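Local coordinates for protein butyrophilin subfamily 1 member A1 (PDB 4HH8) that may act in the secretion of milk-fat droplets and probably inhibits the proliferation of activated T cells, this chain being its extracellular pair of immunoglobulin-like domains, at residues E48-W51 against V56-A59. The protein carries 1 engineered substitution. Sequence-based numbering, arbitrary orientation.
Sequences ELRW and VSPA
R50 reaches from strand 48-52 to the backbone of V56 in the loop before strand 61-64. This is the C-C' turn of the N-terminal V-set immunoglobulin domain. One hydrogen bond joins the two segments: NH1 of R50 gives to O of V56 at 2.6 Å. It is bent, 136° at the hydrogen, and the donor sits above the carbonyl plane. The side chain leaves the strand with CG anti to the backbone N (chi1 -178°), then bends at chi3, which brings NH1 round to the loop. The other side of the guanidinium meets charge. OE2 of E48 lies at its edge, in plane, and forms a salt bridge with NE of R50 at 3.4 Å; its bonds to NE and NH2 are weak. Replacing R50 by an alanine removes the guanidinium, and the V56 carbonyl would probably lose this donor and the E48 carboxylate this counter-charge. Apolar contact is small. CG of R50 meets CB of A59 at 3.8 Å. The CB of W51 points away from the loop, and its side chain packs on V93, V95 and C110, which is half of the domain's disulfide with C36. The backbone of W51 stays at the loop, with its O 3.2 Å from CB of A59.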
loop_
_atom_site.group_PDB
_atom_site.type_symbol
_atom_site.label_atom_id
_atom_site.label_comp_id
_atom_site.label_asym_id
_atom_site.label_seq_id
_atom_site.Cartn_x
_atom_site.Cartn_y
_atom_site.Cartn_z
ATOM N N GLU A 48 26.426 -8.154 9.338
ATOM C CA GLU A 48 25.286 -7.584 10.007
ATOM C C GLU A 48 24.347 -7.028 8.948
ATOM O O GLU A 48 24.734 -6.142 8.178
ATOM C CB GLU A 48 25.684 -6.481 11.005
ATOM C CG GLU A 48 24.471 -5.734 11.610
ATOM C CD GLU A 48 24.866 -4.552 12.505
ATOM O OE1 GLU A 48 25.844 -4.689 13.261
ATOM O OE2 GLU A 48 24.195 -3.485 12.456
ATOM N N LEU A 49 23.133 -7.576 8.934
ATOM C CA LEU A 49 22.018 -7.162 8.073
ATOM C C LEU A 49 20.954 -6.506 8.945
ATOM O O LEU A 49 20.392 -7.179 9.795
ATOM C CB LEU A 49 21.402 -8.380 7.374
ATOM C CG LEU A 49 22.395 -9.302 6.634
ATOM C CD1 LEU A 49 21.733 -10.559 6.136
ATOM C CD2 LEU A 49 23.150 -8.605 5.482
ATOM N N ARG A 50 20.686 -5.217 8.751
ATOM C CA ARG A 50 19.712 -4.498 9.571
ATOM C C ARG A 50 18.689 -3.788 8.692
ATOM O O ARG A 50 19.066 -2.990 7.838
ATOM C CB ARG A 50 20.410 -3.452 10.446
ATOM C CG ARG A 50 19.459 -2.682 11.365
ATOM C CD ARG A 50 20.132 -1.488 12.093
ATOM N NE ARG A 50 21.152 -1.979 13.014
ATOM C CZ ARG A 50 20.987 -2.190 14.319
ATOM N NH1 ARG A 50 19.824 -1.938 14.923
ATOM N NH2 ARG A 50 22.005 -2.670 15.026
ATOM N N TRP A 51 17.413 -4.067 8.875
ATOM C CA TRP A 51 16.391 -3.225 8.250
ATOM C C TRP A 51 15.771 -2.371 9.342
ATOM O O TRP A 51 15.525 -2.850 10.452
ATOM C CB TRP A 51 15.320 -4.076 7.574
ATOM C CG TRP A 51 15.602 -4.461 6.171
ATOM C CD1 TRP A 51 14.990 -3.983 5.071
ATOM C CD2 TRP A 51 16.542 -5.439 5.717
ATOM N NE1 TRP A 51 15.478 -4.599 3.950
ATOM C CE2 TRP A 51 16.434 -5.498 4.321
ATOM C CE3 TRP A 51 17.413 -6.320 6.369
ATOM C CZ2 TRP A 51 17.201 -6.358 3.537
ATOM C CZ3 TRP A 51 18.185 -7.186 5.597
ATOM C CH2 TRP A 51 18.069 -7.191 4.181
ATOM N N VAL A 56 17.620 3.518 13.864
ATOM C CA VAL A 56 18.480 2.335 13.629
ATOM C C VAL A 56 18.163 1.200 14.600
ATOM O O VAL A 56 18.217 0.017 14.234
ATOM C CB VAL A 56 20.016 2.643 13.699
ATOM C CG1 VAL A 56 20.403 3.778 12.758
ATOM C CG2 VAL A 56 20.458 2.944 15.125
ATOM N N SER A 57 17.823 1.567 15.835
ATOM C CA SER A 57 17.523 0.609 16.884
ATOM C C SER A 57 16.365 1.179 17.731
ATOM O O SER A 57 16.396 2.366 18.094
ATOM C CB SER A 57 18.785 0.379 17.725
ATOM O OG SER A 57 18.640 -0.718 18.625
ATOM N N PRO A 58 15.324 0.362 18.029
ATOM C CA PRO A 58 15.139 -1.028 17.596
ATOM C C PRO A 58 14.770 -1.105 16.113
ATOM O O PRO A 58 14.189 -0.161 15.564
ATOM C CB PRO A 58 13.998 -1.536 18.471
ATOM C CG PRO A 58 13.536 -0.372 19.315
ATOM C CD PRO A 58 14.171 0.860 18.804
ATOM N N ALA A 59 15.151 -2.224 15.483
ATOM C CA ALA A 59 15.107 -2.383 14.041
ATOM C C ALA A 59 13.874 -3.177 13.653
ATOM O O ALA A 59 13.233 -3.783 14.502
ATOM C CB ALA A 59 16.365 -3.095 13.550
#